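Long-range contacts in DNA polymerase II large subunit (Pyrococcus horikoshii, PDB 7OEC), which carries an intein, the part crystallised here, which probably excises itself from the polymerase precursor by protein splicing: residues Thr9-Gln14 with His157-Asn162; Gln14-Pro19 with Lys47-Val52; Val52-Pro57 with Leu151-Tyr156; Ile121-Ser126 with Asn164-Gln169. The protein carries 2 engineered substitutions. All coordinates share one frame; numbering follows the deposited sequence. Where two conformers were deposited one is given.

How the contacts relate
From the N terminus, contact 1 joins Thr9-Gln14 to His157-Asn162 and so closes a loop spanning most of the chain. Contacts 2 and 3 are nested inside it and run in series: contact 2 closes a short loop by pairing the end of strand 10-15 with the start of strand 50-56, and contact 3 a longer one from Val52, which the two share, to the end of strand 147-153 and the turn after it. Contact 4 closes a loop of 37 residues between Ile121-Ser126 and the C-terminal Asn164-Gln169, crossing contacts 1 and 3. Strand 10-15 thus meets strand 50-56 and the hairpin 158-161/165-168, which contact 4 ties to strand 119-123 of a four-stranded sheet.

Contact 1: Thr9-Gln14 with His157-Asn162; sequences TRILVQ and HTVIIN
The amide oxygen of Asn162 is met from two directions by Arg10. Arg10 N donates to Asn162 OD1 at 2.8 Å, almost in line with the amide C=O, while the guanidinium lays one face over the same oxygen. With the two planes only 12° apart, amide and guanidinium are stacked, and Arg10 CZ comes to 3.1 Å from Asn162 OD1. Bends at its second and third torsions (chi2 78°) fold the arginine chain over the amide, and a hydrogen bond from its NH1 to Asp8 O holds it there. Asn162 N returns a bond to Arg10 O at 2.8 Å, so backbone and side chain of Asn162 together grip Arg10. At the other end of the amide, water 1 links Asn162 ND2 to Thr9 OG1, which also bonds Pro6 O; ND2 has a further acceptor in Ser89 O. A second backbone bond, Leu12 N to Ile160 O at 3.0 Å, flanks the single bridge between Ile11 and Ile161, and water 2 joins Leu12 O to Ile160 N. Apolar packing follows: Ile11 CD1 lies 3.7 Å from Val159 CG1, and Thr9 CG2 sits 4.0 Å from Ile161 CB. Strand 158-161 thereby crosses strand 10-15 at 112°, while strands 18-23 and 50-56 pair with 10-15 and strand 165-168 pairs with 158-161.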
loop_
_atom_site.group_PDB
_atom_site.type_symbol
_atom_site.label_atom_id
_atom_site.label_comp_id
_atom_site.label_asym_id
_atom_site.label_seq_id
_atom_site.Cartn_x
_atom_site.Cartn_y
_atom_site.Cartn_z
ATOM N N THR A 9 2.375 -7.980 -2.447
ATOM C CA THR A 9 2.071 -7.103 -1.333
ATOM C C THR A 9 0.696 -7.442 -0.794
ATOM O O THR A 9 -0.252 -7.619 -1.564
ATOM C CB THR A 9 2.047 -5.665 -1.846
ATOM O OG1 THR A 9 3.300 -5.293 -2.419
ATOM C CG2 THR A 9 1.734 -4.674 -0.747
ATOM N N ARG A 10 0.583 -7.510 0.527
ATOM C CA ARG A 10 -0.694 -7.802 1.147
ATOM C C ARG A 10 -1.372 -6.498 1.517
ATOM O O ARG A 10 -0.711 -5.516 1.886
ATOM C CB ARG A 10 -0.534 -8.680 2.386
ATOM C CG ARG A 10 -0.252 -10.147 2.065
ATOM C CD ARG A 10 1.181 -10.378 1.673
ATOM N NE ARG A 10 2.139 -10.061 2.740
ATOM C CZ ARG A 10 3.391 -9.630 2.527
ATOM N NH1 ARG A 10 3.855 -9.440 1.268
ATOM N NH2 ARG A 10 4.164 -9.355 3.587
ATOM N N ILE A 11 -2.693 -6.485 1.408
ATOM C CA ILE A 11 -3.473 -5.317 1.762
ATOM C C ILE A 11 -4.668 -5.691 2.640
ATOM O O ILE A 11 -5.307 -6.735 2.440
ATOM C CB ILE A 11 -3.915 -4.568 0.496
ATOM C CG1 ILE A 11 -4.556 -3.241 0.860
ATOM C CG2 ILE A 11 -4.737 -5.450 -0.333
ATOM C CD1 ILE A 11 -4.657 -2.303 -0.331
ATOM N N LEU A 12 -4.941 -4.846 3.642
ATOM C CA LEU A 12 -6.035 -5.077 4.578
ATOM C C LEU A 12 -7.348 -4.565 3.998
ATOM O O LEU A 12 -7.483 -3.381 3.651
ATOM C CB LEU A 12 -5.742 -4.359 5.883
ATOM C CG LEU A 12 -6.694 -4.610 7.049
ATOM C CD1 LEU A 12 -6.709 -6.081 7.446
ATOM C CD2 LEU A 12 -6.349 -3.704 8.228
ATOM N N VAL A 13 -8.302 -5.481 3.860
ATOM C CA VAL A 13 -9.600 -5.227 3.273
ATOM C C VAL A 13 -10.675 -5.818 4.176
ATOM O O VAL A 13 -10.408 -6.563 5.120
ATOM C CB VAL A 13 -9.721 -5.816 1.848
ATOM C CG1 VAL A 13 -8.735 -5.083 0.899
ATOM C CG2 VAL A 13 -9.509 -7.315 1.801
ATOM N N GLN A 14 -11.903 -5.435 3.886
ATOM C CA GLN A 14 -13.080 -6.003 4.508
ATOM C C GLN A 14 -13.875 -6.652 3.389
ATOM O O GLN A 14 -14.313 -5.955 2.463
ATOM C CB GLN A 14 -13.920 -4.908 5.147
ATOM C CG GLN A 14 -14.983 -5.550 5.996
ATOM C CD GLN A 14 -15.969 -4.595 6.482
ATOM O OE1 GLN A 14 -16.048 -4.364 7.678
ATOM N NE2 GLN A 14 -16.752 -4.013 5.565
ATOM N N HIS A 157 -6.933 7.732 0.100
ATOM C CA HIS A 157 -5.761 7.369 -0.689
ATOM C C HIS A 157 -4.603 6.839 0.143
ATOM O O HIS A 157 -3.448 6.947 -0.267
ATOM C CB HIS A 157 -5.272 8.491 -1.615
ATOM C CG HIS A 157 -6.351 9.107 -2.447
ATOM N ND1 HIS A 157 -7.368 8.393 -3.059
ATOM C CD2 HIS A 157 -6.597 10.407 -2.719
ATOM C CE1 HIS A 157 -8.171 9.229 -3.696
ATOM N NE2 HIS A 157 -7.748 10.460 -3.466
ATOM N N THR A 158 -4.911 6.204 1.266
ATOM C CA THR A 158 -3.946 5.469 2.064
ATOM C C THR A 158 -4.457 4.046 2.233
ATOM O O THR A 158 -5.649 3.767 2.059
ATOM C CB THR A 158 -3.781 6.118 3.417
ATOM O OG1 THR A 158 -5.050 6.194 4.020
ATOM C CG2 THR A 158 -3.272 7.526 3.283
ATOM N N VAL A 159 -3.520 3.149 2.522
ATOM C CA VAL A 159 -3.785 1.726 2.629
ATOM C C VAL A 159 -2.910 1.192 3.753
ATOM O O VAL A 159 -1.966 1.847 4.218
ATOM C CB VAL A 159 -3.505 0.978 1.306
ATOM C CG1 VAL A 159 -4.467 1.403 0.201
ATOM C CG2 VAL A 159 -2.090 1.210 0.822
ATOM N N ILE A 160 -3.243 -0.018 4.190
ATOM C CA ILE A 160 -2.550 -0.700 5.276
ATOM C C ILE A 160 -2.021 -2.011 4.714
ATOM O O ILE A 160 -2.802 -2.888 4.334
ATOM C CB ILE A 160 -3.467 -0.889 6.488
ATOM C CG1 ILE A 160 -3.930 0.515 6.955
ATOM C CG2 ILE A 160 -2.726 -1.626 7.581
ATOM C CD1 ILE A 160 -4.912 0.510 8.021
ATOM N N ILE A 161 -0.699 -2.128 4.604
ATOM C CA ILE A 161 -0.111 -3.193 3.805
ATOM C C ILE A 161 0.817 -4.078 4.624
ATOM O O ILE A 161 1.347 -3.697 5.661
ATOM C CB ILE A 161 0.619 -2.669 2.562
ATOM C CG1 ILE A 161 1.801 -1.800 2.928
ATOM C CG2 ILE A 161 -0.399 -2.002 1.601
ATOM C CD1 ILE A 161 2.714 -1.523 1.731
ATOM N N ASN A 162 1.006 -5.290 4.136
ATOM C CA ASN A 162 1.929 -6.242 4.732
ATOM C C ASN A 162 1.655 -6.311 6.235
ATOM O O ASN A 162 0.501 -6.559 6.613
ATOM C CB ASN A 162 3.352 -5.926 4.328
ATOM C CG ASN A 162 3.563 -6.101 2.849
ATOM O OD1 ASN A 162 2.714 -6.650 2.155
ATOM N ND2 ASN A 162 4.689 -5.627 2.350
HETATM O O HOH W 1 5.486 -5.138 -0.515
HETATM O O HOH W 2 -5.618 -1.287 3.326
#

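Contact 2: Gln14-Pro19 with Lys47-Val52; sequences QINGTP and KVDIKV
Asp49 O takes a nearly straight hydrogen bond from Asn16 N (2.8 Å, 174° at the hydrogen) and also a CA-H contact from Ile15, whose CA is 3.4 Å away. Gln14 O is used in the same double way, by Lys51 N and by the CA of Ile50. A further bond, Gln14 N to Lys51 O at 2.8 Å, makes Gln14 and Lys51 an antiparallel hydrogen-bonded pair, next to the non-hydrogen-bonded pair of Ile15 and Ile50. On the isoleucine face, Ile15 CG1 lies alongside Ile50 CD1 at 3.8 Å. Its other branch, CG2, stands anti to the backbone N (chi1 of CG1 -62°) and meets Val48 CG2 at 3.8 Å. On the other face Gln14 and Lys51 run side by side, the lysine ending in a salt bridge to Asp66. Near the turn the Asn16 amide crosses Asp49, ND2 standing 3.7 Å from Asp49 CB with the amide and carboxylate planes 63° apart. Strands 10-15 and 18-23 form a beta hairpin with a two-residue loop, Asn16-Gly17, for which its type I' turn is characteristic; strand 50-56 pairs with the other edge of strand 10-15, the middle of the three.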
loop_
_atom_site.group_PDB
_atom_site.type_symbol
_atom_site.label_atom_id
_atom_site.label_comp_id
_atom_site.label_asym_id
_atom_site.label_seq_id
_atom_site.Cartn_x
_atom_site.Cartn_y
_atom_site.Cartn_z
ATOM N N GLN A 14 -11.903 -5.435 3.886
ATOM C CA GLN A 14 -13.080 -6.003 4.508
ATOM C C GLN A 14 -13.875 -6.652 3.389
ATOM O O GLN A 14 -14.313 -5.955 2.463
ATOM C CB GLN A 14 -13.920 -4.908 5.147
ATOM C CG GLN A 14 -14.983 -5.550 5.996
ATOM C CD GLN A 14 -15.969 -4.595 6.482
ATOM O OE1 GLN A 14 -16.048 -4.364 7.678
ATOM N NE2 GLN A 14 -16.752 -4.013 5.565
ATOM N N ILE A 15 -14.028 -7.973 3.441
ATOM C CA ILE A 15 -14.749 -8.703 2.400
ATOM C C ILE A 15 -16.002 -9.281 3.035
ATOM O O ILE A 15 -15.918 -10.049 4.005
ATOM C CB ILE A 15 -13.906 -9.804 1.735
ATOM C CG1 ILE A 15 -12.672 -9.203 1.040
ATOM C CG2 ILE A 15 -14.797 -10.549 0.738
ATOM C CD1 ILE A 15 -11.769 -10.180 0.438
ATOM N N ASN A 16 -17.158 -8.852 2.543
ATOM C CA ASN A 16 -18.432 -9.299 3.074
ATOM C C ASN A 16 -18.459 -9.204 4.602
ATOM O O ASN A 16 -18.881 -10.129 5.306
ATOM C CB ASN A 16 -18.769 -10.724 2.634
ATOM C CG ASN A 16 -19.047 -10.861 1.147
ATOM O OD1 ASN A 16 -18.279 -11.493 0.392
ATOM N ND2 ASN A 16 -20.186 -10.364 0.735
ATOM N N GLY A 17 -18.003 -8.062 5.111
ATOM C CA GLY A 17 -18.018 -7.771 6.525
ATOM C C GLY A 17 -16.903 -8.371 7.363
ATOM O O GLY A 17 -16.896 -8.132 8.575
ATOM N N THR A 18 -15.978 -9.171 6.779
ATOM C CA THR A 18 -14.903 -9.853 7.514
ATOM C C THR A 18 -13.580 -9.200 7.178
ATOM O O THR A 18 -13.220 -9.162 5.995
ATOM C CB THR A 18 -14.814 -11.354 7.101
ATOM O OG1 THR A 18 -16.016 -12.039 7.435
ATOM C CG2 THR A 18 -13.671 -12.066 7.807
ATOM N N PRO A 19 -12.803 -8.736 8.147
ATOM C CA PRO A 19 -11.483 -8.206 7.809
ATOM C C PRO A 19 -10.532 -9.322 7.443
ATOM O O PRO A 19 -10.568 -10.427 8.002
ATOM C CB PRO A 19 -11.037 -7.460 9.071
ATOM C CG PRO A 19 -11.855 -7.955 10.133
ATOM C CD PRO A 19 -13.115 -8.584 9.573
ATOM N N LYS A 47 -16.297 -8.521 -7.608
ATOM C CA LYS A 47 -16.948 -9.833 -7.545
ATOM C C LYS A 47 -17.506 -10.165 -6.155
ATOM O O LYS A 47 -18.328 -11.083 -6.019
ATOM C CB LYS A 47 -15.957 -10.927 -7.951
ATOM C CG LYS A 47 -15.501 -10.854 -9.389
ATOM C CD LYS A 47 -14.390 -11.859 -9.676
ATOM C CE LYS A 47 -13.905 -11.694 -11.118
ATOM N NZ LYS A 47 -12.621 -12.411 -11.358
ATOM N N VAL A 48 -17.058 -9.443 -5.131
ATOM C CA VAL A 48 -17.450 -9.630 -3.742
ATOM C C VAL A 48 -17.677 -8.227 -3.198
ATOM O O VAL A 48 -17.215 -7.230 -3.768
ATOM C CB VAL A 48 -16.361 -10.366 -2.918
ATOM C CG1 VAL A 48 -16.188 -11.805 -3.450
ATOM C CG2 VAL A 48 -15.034 -9.605 -2.980
ATOM N N ASP A 49 -18.403 -8.146 -2.084
ATOM C CA ASP A 49 -18.639 -6.860 -1.425
ATOM C C ASP A 49 -17.384 -6.509 -0.638
ATOM O O ASP A 49 -17.045 -7.192 0.331
ATOM C CB ASP A 49 -19.862 -6.917 -0.512
ATOM C CG ASP A 49 -21.222 -6.966 -1.305
ATOM O OD1 ASP A 49 -21.334 -6.337 -2.396
ATOM O OD2 ASP A 49 -22.187 -7.637 -0.838
ATOM N N ILE A 50 -16.645 -5.507 -1.088
ATOM C CA ILE A 50 -15.288 -5.282 -0.601
ATOM C C ILE A 50 -15.098 -3.803 -0.315
ATOM O O ILE A 50 -15.630 -2.939 -1.026
ATOM C CB ILE A 50 -14.221 -5.852 -1.579
ATOM C CG1 ILE A 50 -12.811 -5.749 -0.933
ATOM C CG2 ILE A 50 -14.322 -5.207 -3.012
ATOM C CD1 ILE A 50 -11.756 -6.549 -1.578
ATOM N N LYS A 51 -14.404 -3.531 0.787
ATOM C CA LYS A 51 -13.937 -2.203 1.126
ATOM C C LYS A 51 -12.474 -2.316 1.533
ATOM O O LYS A 51 -11.993 -3.384 1.910
ATOM C CB LYS A 51 -14.795 -1.604 2.241
ATOM C CG LYS A 51 -16.210 -1.210 1.823
ATOM C CD LYS A 51 -16.925 -0.685 3.017
ATOM C CE LYS A 51 -18.391 -0.425 2.737
ATOM N NZ LYS A 51 -18.604 0.203 1.401
ATOM N N VAL A 52 -11.746 -1.223 1.419
ATOM C CA VAL A 52 -10.346 -1.202 1.805
ATOM C C VAL A 52 -10.212 -0.421 3.098
ATOM O O VAL A 52 -10.927 0.564 3.328
ATOM C CB VAL A 52 -9.478 -0.653 0.655
ATOM C CG1 VAL A 52 -9.743 0.818 0.361
ATOM C CG2 VAL A 52 -8.023 -0.857 0.980
#

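Contact 3: Val52-Pro57 with Leu151-Tyr156; sequences VYSFNP and LNAKKY
Val52-Asn56 and Leu151-Ala153 do not pair: their strand axes pass 9.2 Å apart at 65°, with no hydrogen bond between the segments, and side chains bridge the gap. The backbones come nearer after the second strand ends, where Asn56 CA and Tyr156 CA are 6.2 Å apart. A bond from Tyr156 N to Lys154 O, with Lys155 at positive phi between them, forms a classic gamma turn that brings Tyr156 round to Ser54 and Asn56. At the strand end of the contact Val52 divides its branches between two partners. CG1, held between the backbone N and carbonyl carbon (chi1 67°), touches Ala153 CB at 3.8 Å, while Val52 CG2 reaches Leu151 CD1 at 4.3 Å. Further on, Ser54 CB packs against Tyr156 CB at 3.9 Å. The Asn56 amide then lies obliquely to the tyrosine ring, the planes 42° apart, with Asn56 CG 3.7 Å from Tyr156 CE1. A hydrogen bond from Glu58 N to Asn56 OD1 restrains the rotation of that amide, and Lys155 CG lies over one face of the ring. Both strands pair antiparallel with the long strand 61-74, Val52 through Thr65 and Asn152 through Glu68 and Glu69. The sheet they share is branched or curled, consistent with the all-beta horseshoe-like fold of intein splicing (Hint) domains.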
loop_
_atom_site.group_PDB
_atom_site.type_symbol
_atom_site.label_atom_id
_atom_site.label_comp_id
_atom_site.label_asym_id
_atom_site.label_seq_id
_atom_site.Cartn_x
_atom_site.Cartn_y
_atom_site.Cartn_z
ATOM N N VAL A 52 -11.746 -1.223 1.419
ATOM C CA VAL A 52 -10.346 -1.202 1.805
ATOM C C VAL A 52 -10.212 -0.421 3.098
ATOM O O VAL A 52 -10.927 0.564 3.328
ATOM C CB VAL A 52 -9.478 -0.653 0.655
ATOM C CG1 VAL A 52 -9.743 0.818 0.361
ATOM C CG2 VAL A 52 -8.023 -0.857 0.980
ATOM N N TYR A 53 -9.340 -0.889 3.984
ATOM C CA TYR A 53 -9.041 -0.099 5.164
ATOM C C TYR A 53 -8.011 0.981 4.850
ATOM O O TYR A 53 -6.972 0.745 4.229
ATOM C CB TYR A 53 -8.508 -0.999 6.253
ATOM C CG TYR A 53 -9.550 -1.839 6.975
ATOM C CD1 TYR A 53 -10.167 -1.367 8.106
ATOM C CD2 TYR A 53 -9.862 -3.106 6.556
ATOM C CE1 TYR A 53 -11.057 -2.117 8.785
ATOM C CE2 TYR A 53 -10.766 -3.883 7.236
ATOM C CZ TYR A 53 -11.364 -3.377 8.355
ATOM O OH TYR A 53 -12.275 -4.074 9.107
ATOM N N SER A 54 -8.317 2.174 5.270
ATOM C CA SER A 54 -7.460 3.321 5.037
ATOM C C SER A 54 -7.162 3.975 6.372
ATOM O O SER A 54 -7.746 3.658 7.399
ATOM C CB SER A 54 -8.101 4.378 4.114
ATOM O OG SER A 54 -8.303 3.890 2.815
ATOM N N PHE A 55 -6.233 4.896 6.349
ATOM C CA PHE A 55 -5.915 5.696 7.511
ATOM C C PHE A 55 -6.246 7.139 7.164
ATOM O O PHE A 55 -5.793 7.654 6.129
ATOM C CB PHE A 55 -4.439 5.555 7.894
ATOM C CG PHE A 55 -4.136 6.030 9.278
ATOM C CD1 PHE A 55 -3.578 7.280 9.509
ATOM C CD2 PHE A 55 -4.475 5.237 10.369
ATOM C CE1 PHE A 55 -3.341 7.697 10.804
ATOM C CE2 PHE A 55 -4.242 5.666 11.662
ATOM C CZ PHE A 55 -3.665 6.883 11.877
ATOM N N ASN A 56 -7.074 7.768 8.008
ATOM C CA ASN A 56 -7.473 9.149 7.846
ATOM C C ASN A 56 -6.527 10.000 8.676
ATOM O O ASN A 56 -6.644 10.034 9.924
ATOM C CB ASN A 56 -8.899 9.373 8.306
ATOM C CG ASN A 56 -9.271 10.794 8.208
ATOM O OD1 ASN A 56 -8.500 11.607 7.684
ATOM N ND2 ASN A 56 -10.460 11.124 8.658
ATOM N N PRO A 57 -5.576 10.675 8.022
ATOM C CA PRO A 57 -4.598 11.450 8.790
ATOM C C PRO A 57 -5.204 12.658 9.453
ATOM O O PRO A 57 -4.604 13.185 10.389
ATOM C CB PRO A 57 -3.567 11.858 7.738
ATOM C CG PRO A 57 -4.392 11.958 6.427
ATOM C CD PRO A 57 -5.391 10.823 6.552
ATOM N N LEU A 151 -4.123 0.422 -6.815
ATOM C CA LEU A 151 -5.549 0.589 -6.617
ATOM C C LEU A 151 -5.814 2.046 -6.333
ATOM O O LEU A 151 -4.925 2.788 -5.936
ATOM C CB LEU A 151 -6.121 -0.220 -5.455
ATOM C CG LEU A 151 -5.713 0.168 -4.052
ATOM C CD1 LEU A 151 -6.602 -0.484 -3.064
ATOM C CD2 LEU A 151 -4.261 -0.095 -3.759
ATOM N N ASN A 152 -7.052 2.443 -6.534
ATOM C CA ASN A 152 -7.506 3.762 -6.125
ATOM C C ASN A 152 -8.589 3.577 -5.084
ATOM O O ASN A 152 -9.619 2.949 -5.347
ATOM C CB ASN A 152 -8.079 4.605 -7.258
ATOM C CG ASN A 152 -8.495 6.044 -6.769
ATOM O OD1 ASN A 152 -7.819 6.680 -5.933
ATOM N ND2 ASN A 152 -9.584 6.549 -7.312
ATOM N N ALA A 153 -8.326 4.101 -3.891
ATOM C CA ALA A 153 -9.237 4.076 -2.761
ATOM C C ALA A 153 -9.919 5.421 -2.684
ATOM O O ALA A 153 -9.250 6.455 -2.685
ATOM C CB ALA A 153 -8.461 3.907 -1.461
ATOM N N LYS A 154 -11.226 5.400 -2.523
ATOM C CA LYS A 154 -12.001 6.629 -2.541
ATOM C C LYS A 154 -11.617 7.516 -1.357
ATOM O O LYS A 154 -11.540 7.056 -0.223
ATOM C CB LYS A 154 -13.483 6.261 -2.466
ATOM C CG LYS A 154 -14.457 7.431 -2.599
ATOM C CD LYS A 154 -15.340 7.263 -3.841
ATOM C CE LYS A 154 -16.411 8.314 -3.954
ATOM N NZ LYS A 154 -17.527 7.805 -4.853
ATOM N N LYS A 155 -11.351 8.786 -1.621
ATOM C CA LYS A 155 -11.166 9.818 -0.593
ATOM C C LYS A 155 -9.790 9.877 0.092
ATOM O O LYS A 155 -9.059 10.864 -0.044
ATOM C CB LYS A 155 -12.316 9.805 0.447
ATOM C CG LYS A 155 -12.288 10.989 1.395
ATOM C CD LYS A 155 -13.563 11.065 2.235
ATOM C CE LYS A 155 -13.409 12.078 3.328
ATOM N N TYR A 156 -9.412 8.862 0.847
ATOM C CA TYR A 156 -8.236 8.966 1.720
ATOM C C TYR A 156 -6.896 8.633 1.054
ATOM O O TYR A 156 -5.831 9.173 1.412
ATOM C CB TYR A 156 -8.458 8.019 2.902
ATOM C CG TYR A 156 -9.702 8.337 3.670
ATOM C CD1 TYR A 156 -9.794 9.483 4.434
ATOM C CD2 TYR A 156 -10.811 7.552 3.553
ATOM C CE1 TYR A 156 -10.946 9.788 5.080
ATOM C CE2 TYR A 156 -11.953 7.874 4.161
ATOM C CZ TYR A 156 -12.016 8.971 4.953
ATOM O OH TYR A 156 -13.193 9.254 5.605
#

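Contact 4: Ile121-Ser126 with Asn164-Gln169; sequences IIIDES and NIVTHQ
Val166 packs with two isoleucines of strand 119-123, its CG2 methyl lying 3.7 Å from Ile123 CG1 and 4.1 Å from Ile121 CG2. With CG1 anti to the backbone N (chi1 176°), it is the other methyl, CG2, that turns to both isoleucines; the Ile121 and Val166 side chains point the same way. Phe55 of strand 50-56 touches both Ile123 and Val166. On another side Ile122 CG2 crosses Ile165 CG1 at 3.8 Å. Around this centre the backbones bond either side of the Ile122-Ile165 bridge: Val166 N to Ile121 O at 2.9 Å, and Ile123 N to Asn164 O, also at 2.9 Å. Water 3 extends the pairing from Ile121 N to Val166 O. At the polar edge Asn164 ND2 donates to Ile123 O at 2.8 Å, arriving nearly head-on to the carbonyl, and gives another bond to water 5, which passes one on to Glu125 OE1. The side-chain amide thereby continues the strand pairing. Asn164, with positive phi, and Ile165 both face Ile161, a G1 beta bulge in the hairpin of strands 158-161 and 165-168; this hairpin leads to the C-terminal Gln169, probably the end of the intein, where inteins are cut from the downstream flank.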
loop_
_atom_site.group_PDB
_atom_site.type_symbol
_atom_site.label_atom_id
_atom_site.label_comp_id
_atom_site.label_asym_id
_atom_site.label_seq_id
_atom_site.Cartn_x
_atom_site.Cartn_y
_atom_site.Cartn_z
ATOM N N ILE A 121 4.525 4.211 10.411
ATOM C CA ILE A 121 3.472 3.892 11.364
ATOM C C ILE A 121 2.907 2.525 11.018
ATOM O O ILE A 121 2.550 2.261 9.864
ATOM C CB ILE A 121 2.372 4.979 11.360
ATOM C CG1 ILE A 121 2.970 6.335 11.753
ATOM C CG2 ILE A 121 1.181 4.580 12.201
ATOM C CD1 ILE A 121 3.661 6.341 13.074
ATOM N N ILE A 122 2.766 1.683 12.029
ATOM C CA ILE A 122 2.021 0.444 11.910
ATOM C C ILE A 122 0.818 0.502 12.851
ATOM O O ILE A 122 0.824 1.214 13.854
ATOM C CB ILE A 122 2.949 -0.736 12.208
ATOM C CG1 ILE A 122 3.470 -0.623 13.603
ATOM C CG2 ILE A 122 4.158 -0.829 11.136
ATOM C CD1 ILE A 122 4.188 -1.881 14.035
ATOM N N ILE A 123 -0.231 -0.259 12.531
ATOM C CA ILE A 123 -1.469 -0.279 13.312
ATOM C C ILE A 123 -1.589 -1.605 14.051
ATOM O O ILE A 123 -1.449 -2.671 13.445
ATOM C CB ILE A 123 -2.685 -0.133 12.391
ATOM C CG1 ILE A 123 -2.585 1.153 11.587
ATOM C CG2 ILE A 123 -3.939 -0.086 13.151
ATOM C CD1 ILE A 123 -2.463 2.372 12.435
ATOM N N ASP A 124 -1.901 -1.543 15.334
ATOM C CA ASP A 124 -2.330 -2.740 16.040
ATOM C C ASP A 124 -3.786 -2.974 15.662
ATOM O O ASP A 124 -4.631 -2.130 15.958
ATOM C CB ASP A 124 -2.177 -2.522 17.539
ATOM C CG ASP A 124 -2.460 -3.784 18.344
ATOM O OD1 ASP A 124 -3.401 -4.532 17.976
ATOM O OD2 ASP A 124 -1.761 -3.999 19.354
ATOM N N GLU A 125 -4.089 -4.102 15.007
ATOM C CA GLU A 125 -5.427 -4.304 14.444
ATOM C C GLU A 125 -6.496 -4.441 15.534
ATOM O O GLU A 125 -7.657 -4.073 15.310
ATOM C CB GLU A 125 -5.413 -5.509 13.472
ATOM C CG GLU A 125 -6.718 -5.670 12.646
ATOM C CD GLU A 125 -6.739 -6.869 11.664
ATOM O OE1 GLU A 125 -5.678 -7.507 11.440
ATOM O OE2 GLU A 125 -7.839 -7.171 11.124
ATOM N N SER A 126 -6.119 -4.888 16.740
ATOM C CA SER A 126 -7.116 -5.133 17.784
ATOM C C SER A 126 -7.578 -3.832 18.436
ATOM O O SER A 126 -8.748 -3.694 18.799
ATOM C CB SER A 126 -6.545 -6.066 18.872
ATOM O OG SER A 126 -6.028 -7.291 18.336
ATOM N N ASN A 164 0.761 -4.595 8.638
ATOM C CA ASN A 164 -0.019 -3.511 9.240
ATOM C C ASN A 164 0.630 -2.128 9.051
ATOM O O ASN A 164 0.448 -1.224 9.870
ATOM C CB ASN A 164 -0.326 -3.800 10.719
ATOM C CG ASN A 164 -1.151 -5.050 10.942
ATOM O OD1 ASN A 164 -1.381 -5.865 10.072
ATOM N ND2 ASN A 164 -1.603 -5.184 12.133
ATOM N N ILE A 165 1.278 -1.925 7.898
ATOM C CA ILE A 165 2.041 -0.715 7.602
ATOM C C ILE A 165 1.151 0.319 6.934
ATOM O O ILE A 165 0.547 0.044 5.900
ATOM C CB ILE A 165 3.240 -1.060 6.707
ATOM C CG1 ILE A 165 4.244 -1.913 7.475
ATOM C CG2 ILE A 165 3.876 0.205 6.189
ATOM C CD1 ILE A 165 5.123 -2.754 6.567
ATOM N N VAL A 166 1.107 1.530 7.476
ATOM C CA VAL A 166 0.328 2.599 6.856
ATOM C C VAL A 166 1.151 3.214 5.733
ATOM O O VAL A 166 2.291 3.643 5.955
ATOM C CB VAL A 166 -0.040 3.677 7.884
ATOM C CG1 VAL A 166 -0.784 4.870 7.206
ATOM C CG2 VAL A 166 -0.901 3.094 8.962
ATOM N N THR A 167 0.577 3.297 4.538
ATOM C CA THR A 167 1.288 3.955 3.450
ATOM C C THR A 167 0.287 4.591 2.495
ATOM O O THR A 167 -0.927 4.527 2.687
ATOM C CB THR A 167 2.313 3.031 2.774
ATOM O OG1 THR A 167 3.231 3.819 1.979
ATOM C CG2 THR A 167 1.633 2.098 1.900
ATOM N N HIS A 168 0.818 5.259 1.492
ATOM C CA HIS A 168 0.002 5.885 0.475
ATOM C C HIS A 168 -0.370 4.838 -0.555
ATOM O O HIS A 168 0.439 3.953 -0.860
ATOM C CB HIS A 168 0.789 7.011 -0.188
ATOM C CG HIS A 168 -0.080 7.981 -0.940
ATOM N ND1 HIS A 168 -0.567 7.716 -2.202
ATOM C CD2 HIS A 168 -0.568 9.205 -0.606
ATOM C CE1 HIS A 168 -1.304 8.734 -2.615
ATOM N NE2 HIS A 168 -1.300 9.663 -1.677
ATOM N N GLN A 169 -1.588 4.939 -1.099
ATOM C CA GLN A 169 -1.945 4.045 -2.201
ATOM C C GLN A 169 -0.951 4.322 -3.362
ATOM O O GLN A 169 -0.283 5.400 -3.523
ATOM C CB GLN A 169 -3.380 4.227 -2.659
ATOM C CG GLN A 169 -3.511 5.447 -3.561
ATOM C CD GLN A 169 -4.906 5.692 -4.002
ATOM O OE1 GLN A 169 -5.858 5.334 -3.329
ATOM N NE2 GLN A 169 -5.042 6.331 -5.125
ATOM O OXT GLN A 169 -0.822 3.408 -4.171
HETATM O O HOH W 3 3.633 5.338 7.831
HETATM O O HOH W 4 -2.808 -6.583 14.866
HETATM O O HOH W 5 -3.022 -7.911 12.276
#